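Local coordinates for putative Nudix hydrolase DR_0079 (Deinococcus radiodurans, PDB 2O5F), which hydrolyses nucleoside di- and triphosphates to monophosphates with the help of magnesium, strongly preferring the cytosine ribonucleotides CDP and CTP, at residues Asn38-Arg42 against Leu162-Tyr167; Asn62-Val66 against Ala154-Leu159; Ser67-Val72 against Arg84-Leu90. All blocks are in the same frame, centred on the assembly; numbering follows the deposited sequence.

Interaction 1: Asn38-Arg42 against Leu162-Tyr167; sequences NAFLR and LVRRCY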
loop_
_atom_site.group_PDB
_atom_site.type_symbol
_atom_site.label_atom_id
_atom_site.label_comp_id
_atom_site.label_asym_id
_atom_site.label_seq_id
_atom_site.Cartn_x
_atom_site.Cartn_y
_atom_site.Cartn_z
ATOM N N ASN A 38 -1.123 -2.203 1.968
ATOM C CA ASN A 38 -1.347 -1.052 1.114
ATOM C C ASN A 38 -2.600 -0.381 1.647
ATOM O O ASN A 38 -3.503 -1.053 2.148
ATOM C CB ASN A 38 -1.557 -1.482 -0.342
ATOM C CG ASN A 38 -0.251 -1.839 -1.044
ATOM O OD1 ASN A 38 0.650 -1.015 -1.150
ATOM N ND2 ASN A 38 -0.151 -3.070 -1.525
ATOM N N ALA A 39 -2.645 0.940 1.573
ATOM C CA ALA A 39 -3.820 1.658 2.046
ATOM C C ALA A 39 -4.032 2.915 1.237
ATOM O O ALA A 39 -3.096 3.475 0.668
ATOM C CB ALA A 39 -3.678 2.006 3.525
ATOM N N PHE A 40 -5.291 3.327 1.181
ATOM C CA PHE A 40 -5.691 4.518 0.475
ATOM C C PHE A 40 -6.358 5.439 1.479
ATOM O O PHE A 40 -7.153 4.993 2.307
ATOM C CB PHE A 40 -6.694 4.180 -0.628
ATOM C CG PHE A 40 -6.085 3.504 -1.816
ATOM C CD1 PHE A 40 -5.248 4.204 -2.673
ATOM C CD2 PHE A 40 -6.353 2.165 -2.085
ATOM C CE1 PHE A 40 -4.681 3.582 -3.793
ATOM C CE2 PHE A 40 -5.788 1.531 -3.202
ATOM C CZ PHE A 40 -4.951 2.248 -4.054
ATOM N N LEU A 41 -6.006 6.712 1.413
ATOM C CA LEU A 41 -6.600 7.725 2.269
ATOM C C LEU A 41 -7.661 8.370 1.376
ATOM O O LEU A 41 -7.329 8.953 0.345
ATOM C CB LEU A 41 -5.543 8.760 2.657
ATOM C CG LEU A 41 -6.014 9.960 3.484
ATOM C CD1 LEU A 41 -6.426 9.489 4.875
ATOM C CD2 LEU A 41 -4.889 10.983 3.591
ATOM N N ARG A 42 -8.934 8.253 1.748
ATOM C CA ARG A 42 -9.998 8.841 0.936
ATOM C C ARG A 42 -10.781 9.901 1.703
ATOM O O ARG A 42 -11.160 9.694 2.858
ATOM C CB ARG A 42 -10.966 7.760 0.438
ATOM C CG ARG A 42 -12.039 8.299 -0.505
ATOM C CD ARG A 42 -13.055 7.237 -0.886
ATOM N NE ARG A 42 -13.693 6.666 0.296
ATOM C CZ ARG A 42 -14.694 5.791 0.262
ATOM N NH1 ARG A 42 -15.181 5.379 -0.903
ATOM N NH2 ARG A 42 -15.204 5.322 1.394
ATOM N N LEU A 162 -4.825 -2.142 -7.972
ATOM C CA LEU A 162 -5.439 -1.976 -6.652
ATOM C C LEU A 162 -6.626 -1.021 -6.710
ATOM O O LEU A 162 -7.663 -1.252 -6.068
ATOM C CB LEU A 162 -4.424 -1.447 -5.636
ATOM C CG LEU A 162 -3.425 -2.474 -5.101
ATOM C CD1 LEU A 162 -2.465 -1.789 -4.130
ATOM C CD2 LEU A 162 -4.189 -3.602 -4.380
ATOM N N VAL A 163 -6.476 0.055 -7.475
ATOM C CA VAL A 163 -7.551 1.033 -7.608
ATOM C C VAL A 163 -8.752 0.411 -8.312
ATOM O O VAL A 163 -9.896 0.588 -7.882
ATOM C CB VAL A 163 -7.087 2.277 -8.397
ATOM C CG1 VAL A 163 -8.282 3.175 -8.728
ATOM C CG2 VAL A 163 -6.068 3.046 -7.580
ATOM N N ARG A 164 -8.495 -0.322 -9.391
ATOM C CA ARG A 164 -9.575 -0.964 -10.125
ATOM C C ARG A 164 -10.261 -2.062 -9.311
ATOM O O ARG A 164 -11.489 -2.161 -9.305
ATOM C CB ARG A 164 -9.064 -1.543 -11.450
ATOM C CG ARG A 164 -8.737 -0.489 -12.495
ATOM C CD ARG A 164 -8.601 -1.098 -13.880
ATOM N NE ARG A 164 -8.708 -0.075 -14.919
ATOM C CZ ARG A 164 -7.683 0.622 -15.396
ATOM N NH1 ARG A 164 -6.458 0.406 -14.937
ATOM N NH2 ARG A 164 -7.888 1.548 -16.321
ATOM N N ARG A 165 -9.487 -2.885 -8.614
ATOM C CA ARG A 165 -10.088 -3.959 -7.830
ATOM C C ARG A 165 -10.796 -3.469 -6.571
ATOM O O ARG A 165 -11.802 -4.047 -6.158
ATOM C CB ARG A 165 -9.037 -5.004 -7.444
ATOM C CG ARG A 165 -8.584 -5.892 -8.593
ATOM C CD ARG A 165 -7.494 -6.843 -8.135
ATOM N NE ARG A 165 -7.045 -7.742 -9.198
ATOM C CZ ARG A 165 -7.726 -8.796 -9.634
ATOM N NH1 ARG A 165 -8.899 -9.099 -9.100
ATOM N NH2 ARG A 165 -7.231 -9.552 -10.607
ATOM N N CYS A 166 -10.286 -2.404 -5.963
ATOM C CA CYS A 166 -10.890 -1.888 -4.737
ATOM C C CYS A 166 -12.003 -0.872 -4.950
ATOM O O CYS A 166 -12.898 -0.748 -4.109
ATOM C CB CYS A 166 -9.817 -1.280 -3.833
ATOM S SG CYS A 166 -8.607 -2.475 -3.215
ATOM N N TYR A 167 -11.945 -0.137 -6.053
ATOM C CA TYR A 167 -12.969 0.862 -6.345
ATOM C C TYR A 167 -13.583 0.638 -7.730
ATOM O O TYR A 167 -13.075 1.136 -8.732
ATOM C CB TYR A 167 -12.383 2.280 -6.264
ATOM C CG TYR A 167 -11.812 2.645 -4.905
ATOM C CD1 TYR A 167 -10.455 2.478 -4.625
ATOM C CD2 TYR A 167 -12.636 3.126 -3.892
ATOM C CE1 TYR A 167 -9.936 2.781 -3.363
ATOM C CE2 TYR A 167 -12.130 3.428 -2.629
ATOM C CZ TYR A 167 -10.779 3.251 -2.371
ATOM O OH TYR A 167 -10.288 3.525 -1.114
#

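Interaction 2: Asn62-Val66 against Ala154-Leu159; sequences NALDV and AAKGDL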
loop_
_atom_site.group_PDB
_atom_site.type_symbol
_atom_site.label_atom_id
_atom_site.label_comp_id
_atom_site.label_asym_id
_atom_site.label_seq_id
_atom_site.Cartn_x
_atom_site.Cartn_y
_atom_site.Cartn_z
ATOM N N ASN A 62 9.408 10.108 -7.756
ATOM C CA ASN A 62 8.640 10.753 -8.803
ATOM C C ASN A 62 7.525 9.882 -9.386
ATOM O O ASN A 62 6.857 10.283 -10.332
ATOM C CB ASN A 62 9.587 11.264 -9.897
ATOM C CG ASN A 62 10.496 12.387 -9.401
ATOM O OD1 ASN A 62 11.306 12.194 -8.493
ATOM N ND2 ASN A 62 10.350 13.569 -9.987
ATOM N N ALA A 63 7.307 8.703 -8.803
ATOM C CA ALA A 63 6.250 7.806 -9.265
ATOM C C ALA A 63 5.034 7.837 -8.341
ATOM O O ALA A 63 5.174 7.934 -7.120
ATOM C CB ALA A 63 6.776 6.378 -9.367
ATOM N N LEU A 64 3.844 7.766 -8.934
ATOM C CA LEU A 64 2.592 7.747 -8.177
ATOM C C LEU A 64 2.551 6.439 -7.390
ATOM O O LEU A 64 3.028 5.413 -7.868
ATOM C CB LEU A 64 1.406 7.790 -9.139
ATOM C CG LEU A 64 1.298 9.042 -10.010
ATOM C CD1 LEU A 64 0.380 8.783 -11.195
ATOM C CD2 LEU A 64 0.796 10.195 -9.157
ATOM N N ASP A 65 1.958 6.462 -6.201
ATOM C CA ASP A 65 1.889 5.252 -5.390
ATOM C C ASP A 65 0.664 5.267 -4.483
ATOM O O ASP A 65 -0.097 6.231 -4.481
ATOM C CB ASP A 65 3.161 5.150 -4.544
ATOM C CG ASP A 65 3.355 3.775 -3.921
ATOM O OD1 ASP A 65 2.654 2.822 -4.320
ATOM O OD2 ASP A 65 4.229 3.657 -3.038
ATOM N N VAL A 66 0.468 4.192 -3.723
ATOM C CA VAL A 66 -0.650 4.136 -2.786
ATOM C C VAL A 66 -0.334 5.155 -1.692
ATOM O O VAL A 66 0.825 5.557 -1.515
ATOM C CB VAL A 66 -0.791 2.733 -2.112
ATOM C CG1 VAL A 66 -1.249 1.697 -3.127
ATOM C CG2 VAL A 66 0.550 2.315 -1.502
ATOM N N ALA A 154 4.626 7.754 -14.550
ATOM C CA ALA A 154 5.251 6.815 -13.612
ATOM C C ALA A 154 4.382 6.448 -12.413
ATOM O O ALA A 154 3.824 7.322 -11.755
ATOM C CB ALA A 154 6.586 7.387 -13.132
ATOM N N ALA A 155 4.285 5.149 -12.129
ATOM C CA ALA A 155 3.481 4.669 -11.014
ATOM C C ALA A 155 3.924 3.294 -10.540
ATOM O O ALA A 155 4.404 2.489 -11.330
ATOM C CB ALA A 155 2.025 4.603 -11.424
ATOM N N LYS A 156 3.753 3.031 -9.250
ATOM C CA LYS A 156 4.091 1.724 -8.701
ATOM C C LYS A 156 3.332 0.672 -9.489
ATOM O O LYS A 156 2.172 0.874 -9.848
ATOM C CB LYS A 156 3.708 1.645 -7.228
ATOM C CG LYS A 156 4.705 2.330 -6.339
ATOM C CD LYS A 156 6.036 1.602 -6.388
ATOM C CE LYS A 156 7.068 2.316 -5.550
ATOM N NZ LYS A 156 6.578 2.542 -4.158
ATOM N N GLY A 157 3.988 -0.454 -9.735
ATOM C CA GLY A 157 3.393 -1.521 -10.516
ATOM C C GLY A 157 2.017 -2.055 -10.164
ATOM O O GLY A 157 1.319 -2.552 -11.049
ATOM N N ASP A 158 1.610 -1.981 -8.900
ATOM C CA ASP A 158 0.290 -2.500 -8.534
ATOM C C ASP A 158 -0.759 -1.445 -8.233
ATOM O O ASP A 158 -1.890 -1.779 -7.879
ATOM C CB ASP A 158 0.388 -3.443 -7.335
ATOM C CG ASP A 158 1.176 -4.705 -7.643
ATOM O OD1 ASP A 158 1.153 -5.172 -8.804
ATOM O OD2 ASP A 158 1.791 -5.238 -6.703
ATOM N N LEU A 159 -0.395 -0.177 -8.379
ATOM C CA LEU A 159 -1.328 0.902 -8.085
ATOM C C LEU A 159 -2.606 0.840 -8.915
ATOM O O LEU A 159 -3.695 0.844 -8.359
ATOM C CB LEU A 159 -0.643 2.256 -8.274
ATOM C CG LEU A 159 -1.503 3.490 -7.996
ATOM C CD1 LEU A 159 -2.098 3.420 -6.587
ATOM C CD2 LEU A 159 -0.647 4.739 -8.155
HETATM O O HOH W 1 3.942 10.104 -12.060
#

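Interaction 3: Ser67-Val72 against Arg84-Leu90; sequences SVGGAV and REAREEL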
loop_
_atom_site.group_PDB
_atom_site.type_symbol
_atom_site.label_atom_id
_atom_site.label_comp_id
_atom_site.label_asym_id
_atom_site.label_seq_id
_atom_site.Cartn_x
_atom_site.Cartn_y
_atom_site.Cartn_z
ATOM N N SER A 67 -1.357 5.562 -0.946
ATOM C CA SER A 67 -1.179 6.528 0.138
ATOM C C SER A 67 -0.171 6.031 1.176
ATOM O O SER A 67 0.699 6.783 1.622
ATOM C CB SER A 67 -2.516 6.785 0.837
ATOM O OG SER A 67 -3.526 7.160 -0.102
ATOM N N VAL A 68 -0.312 4.764 1.558
ATOM C CA VAL A 68 0.560 4.132 2.557
ATOM C C VAL A 68 0.845 2.706 2.097
ATOM O O VAL A 68 -0.076 1.968 1.766
ATOM C CB VAL A 68 -0.130 4.006 3.938
ATOM C CG1 VAL A 68 0.902 3.643 4.992
ATOM C CG2 VAL A 68 -0.857 5.281 4.288
ATOM N N GLY A 69 2.111 2.307 2.088
ATOM C CA GLY A 69 2.412 0.951 1.667
ATOM C C GLY A 69 3.787 0.465 2.066
ATOM O O GLY A 69 4.738 1.241 2.103
ATOM N N GLY A 70 3.896 -0.826 2.361
ATOM C CA GLY A 70 5.186 -1.372 2.736
ATOM C C GLY A 70 5.112 -2.838 3.097
ATOM O O GLY A 70 4.029 -3.383 3.318
ATOM N N ALA A 71 6.275 -3.477 3.170
ATOM C CA ALA A 71 6.346 -4.886 3.507
ATOM C C ALA A 71 6.066 -5.125 4.985
ATOM O O ALA A 71 6.400 -4.299 5.831
ATOM C CB ALA A 71 7.727 -5.438 3.141
ATOM N N VAL A 72 5.446 -6.261 5.284
ATOM C CA VAL A 72 5.140 -6.636 6.660
ATOM C C VAL A 72 6.394 -7.314 7.219
ATOM O O VAL A 72 6.937 -8.232 6.597
ATOM C CB VAL A 72 3.975 -7.649 6.729
ATOM C CG1 VAL A 72 3.664 -7.990 8.175
ATOM C CG2 VAL A 72 2.747 -7.086 6.033
ATOM N N ARG A 84 2.394 0.960 11.528
ATOM C CA ARG A 84 3.786 1.380 11.431
ATOM C C ARG A 84 4.076 2.218 10.187
ATOM O O ARG A 84 4.681 3.286 10.283
ATOM C CB ARG A 84 4.701 0.146 11.468
ATOM C CG ARG A 84 6.184 0.440 11.264
ATOM C CD ARG A 84 7.033 -0.827 11.401
ATOM N NE ARG A 84 6.606 -1.919 10.521
ATOM C CZ ARG A 84 6.726 -1.918 9.196
ATOM N NH1 ARG A 84 7.260 -0.877 8.569
ATOM N NH2 ARG A 84 6.328 -2.968 8.494
ATOM N N GLU A 85 3.652 1.742 9.022
ATOM C CA GLU A 85 3.890 2.472 7.775
ATOM C C GLU A 85 3.130 3.802 7.725
ATOM O O GLU A 85 3.648 4.793 7.219
ATOM C CB GLU A 85 3.498 1.616 6.567
ATOM C CG GLU A 85 4.344 0.360 6.367
ATOM C CD GLU A 85 5.733 0.647 5.802
ATOM O OE1 GLU A 85 6.513 -0.315 5.619
ATOM O OE2 GLU A 85 6.049 1.828 5.540
ATOM N N ALA A 86 1.907 3.818 8.239
ATOM C CA ALA A 86 1.113 5.038 8.241
ATOM C C ALA A 86 1.799 6.123 9.055
ATOM O O ALA A 86 1.808 7.287 8.667
ATOM C CB ALA A 86 -0.285 4.771 8.804
ATOM N N ARG A 87 2.378 5.758 10.190
ATOM C CA ARG A 87 3.032 6.779 10.989
ATOM C C ARG A 87 4.396 7.194 10.446
ATOM O O ARG A 87 4.754 8.365 10.525
ATOM C CB ARG A 87 3.142 6.331 12.446
ATOM C CG ARG A 87 3.993 5.119 12.683
ATOM C CD ARG A 87 3.638 4.528 14.032
ATOM N NE ARG A 87 3.558 5.552 15.068
ATOM C CZ ARG A 87 2.972 5.363 16.245
ATOM N NH1 ARG A 87 2.416 4.188 16.525
ATOM N NH2 ARG A 87 2.942 6.342 17.143
ATOM N N GLU A 88 5.153 6.262 9.873
ATOM C CA GLU A 88 6.459 6.635 9.342
ATOM C C GLU A 88 6.411 7.348 7.989
ATOM O O GLU A 88 7.304 8.127 7.675
ATOM C CB GLU A 88 7.378 5.416 9.241
ATOM C CG GLU A 88 6.973 4.405 8.196
ATOM C CD GLU A 88 7.988 3.282 8.048
ATOM O OE1 GLU A 88 7.734 2.359 7.247
ATOM O OE2 GLU A 88 9.040 3.321 8.725
ATOM N N GLU A 89 5.377 7.096 7.191
ATOM C CA GLU A 89 5.275 7.738 5.886
ATOM C C GLU A 89 4.354 8.960 5.871
ATOM O O GLU A 89 4.647 9.951 5.204
ATOM C CB GLU A 89 4.779 6.742 4.829
ATOM C CG GLU A 89 5.606 5.458 4.715
ATOM C CD GLU A 89 5.083 4.515 3.640
ATOM O OE1 GLU A 89 3.863 4.222 3.630
ATOM O OE2 GLU A 89 5.897 4.049 2.811
ATOM N N LEU A 90 3.245 8.892 6.602
ATOM C CA LEU A 90 2.288 9.997 6.602
ATOM C C LEU A 90 2.146 10.699 7.940
ATOM O O LEU A 90 1.391 11.665 8.050
ATOM C CB LEU A 90 0.906 9.486 6.175
ATOM C CG LEU A 90 0.733 8.779 4.824
ATOM C CD1 LEU A 90 -0.764 8.558 4.577
ATOM C CD2 LEU A 90 1.319 9.622 3.693
#

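Interaction 1: Asn38-Arg42 against Leu162-Tyr167
Phe40, Asn38 and Arg42 reach from strand 38-42 to the last turns of helix 159-166, where the axis of segment 162-166 passes 10.9 Å from that of the strand at a signed crossing angle of -73°. Tyr167, the first residue to leave helical geometry, still donates its backbone N to Val163 O. Flat and wide, Phe40 can meet three residues together: its CZ lies 3.8 Å from Val163 CG2, Leu162 CB meets the ring at its edge, and Tyr167 turns its own edge toward the face in an offset edge-to-face pair, centroids 5.8 Å apart and planes at 74°. This is helix-on-sheet packing within the alpha/beta Nudix fold, the C-terminal helix lying against the mixed sheet and Leu162 also touching Met116 and Val118 of strand 115-122. Were Phe40 cut back to an alanine, strand and helix would probably be left with a gap between them and the Tyr167 edge without its aromatic partner. Asn38 sets CB, CG and ND2 against Leu162 CD1, 3.7 Å from ND2. Arg42 sends CG off opposite its backbone N (chi1 -176°) and bends at chi3, which brings NH1 to the ring edge of Tyr167, 4.0 Å from CE2. Tyrosine suits its place by pairing an aromatic edge with a hydroxyl that hydrogen-bonds Glu120 on strand 115-122, the same acid that forms a salt bridge with Arg42.

Interaction 2: Asn62-Val66 against Ala154-Leu159
Leu159, Leu64 and Asp65 have the largest shares of the buried surface where two loop segments run side by side. Leu64 and Ala155 form a single beta bridge: Leu64 N donates to Ala154 O at 2.9 Å, and Lys156 N returns a bond to Leu64 O at 2.8 Å. A water also donates to Ala154 O, so one carbonyl serves two partners. The bridging bonds use backbone atoms alone, while the branched end of Leu64 suits its apolar neighbours Leu145, Ile149 and Ile50; its CB lies against Ala155 CB and against Leu159 CD2, the latter 3.8 Å away. Leu159, whose chain leaves on the far side from its backbone N (chi1 -180°), spreads its two methyls along the other loop: CD2 lies against the Leu64-Asp65 peptide, and CD1 reaches Val66 CG1 at 4.0 Å. Asp65 supplies the charge. Its OD2 forms a salt bridge with Lys156 NZ at 2.8 Å, with the ammonium well above the carboxylate plane, while OD1 takes a weak bond from Val66 N that helps fix the rotation of the group. Bends at chi2 and chi4 fold the lysine chain back over the carboxylate. The long, flexible lysine can thus stay on the surface and probably offsets the charge of a buried acid. The contact ties the loop before strand 68-71 to the loop joining helices 142-151 and 159-166: Leu64 packs on helix 142-151 and on strand 48-52, while Val66 and Leu159 both rest on Phe40 of strand 35-42.

Interaction 3: Ser67-Val72 against Arg84-Leu90
Ser67 opens the contact with its carbonyl, which lies over the Leu90 methyls, its O 3.6 Å from Leu90 CD2; its hydroxyl turns elsewhere, to Trp49 O and Leu41 N. Ser67 and Val68 together face Ala39 as a classic beta bulge. Val68 is the apolar wedge between strand and helix. Its CG1, set opposite the backbone N (chi1 -167°), sits against the helix backbone, 3.4 Å from Ala86 N, where the small Ala86 lets the two come close; CG2 presses on Leu90 CD1 at 3.3 Å, tighter than usual for two carbons. At Gly69 the backbone N donates to Glu89 OE1 at 3.0 Å, using the syn lone pair of the carboxylate. Gly70 brings its CA within 3.3 Å of Glu85 OE1, and a beta carbon on this residue would clash with that oxygen, so glycine fits the place. Ala71 O then receives Arg84 NH2 at 3.0 Å, the bond lying in the carbonyl plane and at the edge of the guanidinium. Arg84 also forms a salt bridge with Glu76 and, through NH1, a network with Glu88 and Glu85, the hydrogen bond to Glu85 OE1 being weak. These residues from Gly69 onward belong to the Nudix box, a loop-helix-loop motif in which Glu85 and Glu89 turn their side chains to strand 68-71. Both are inferred magnesium ligands. The chemistry is therefore consistent with a metal site in which a backbone N-H orients one carboxylate and an arginine may help steady another, gathering negative charge suited to a divalent cation.

How the interactions relate
From the N terminus, strand 35-42 supplies the first half of interaction 1, a contact completed only by the C-terminal helix 159-166, so it closes the longest loop. Within that span, residues 62-66 open interaction 2, which closes at 154-159, leading into that helix. Interaction 3 follows directly on 62-66 and closes soonest, through the Nudix box to helix 78-90; the three are therefore nested without crossing. Strands 35-42 and 68-71 are neighbours in one sheet, joining interactions 1 and 3, and Ala39 N probably bonds to Val68 O. Interactions 1 and 2 meet where Asn38 and Leu162 both touch Val66, linking the C-terminal helix, the sheet and the loop leading into the Nudix box.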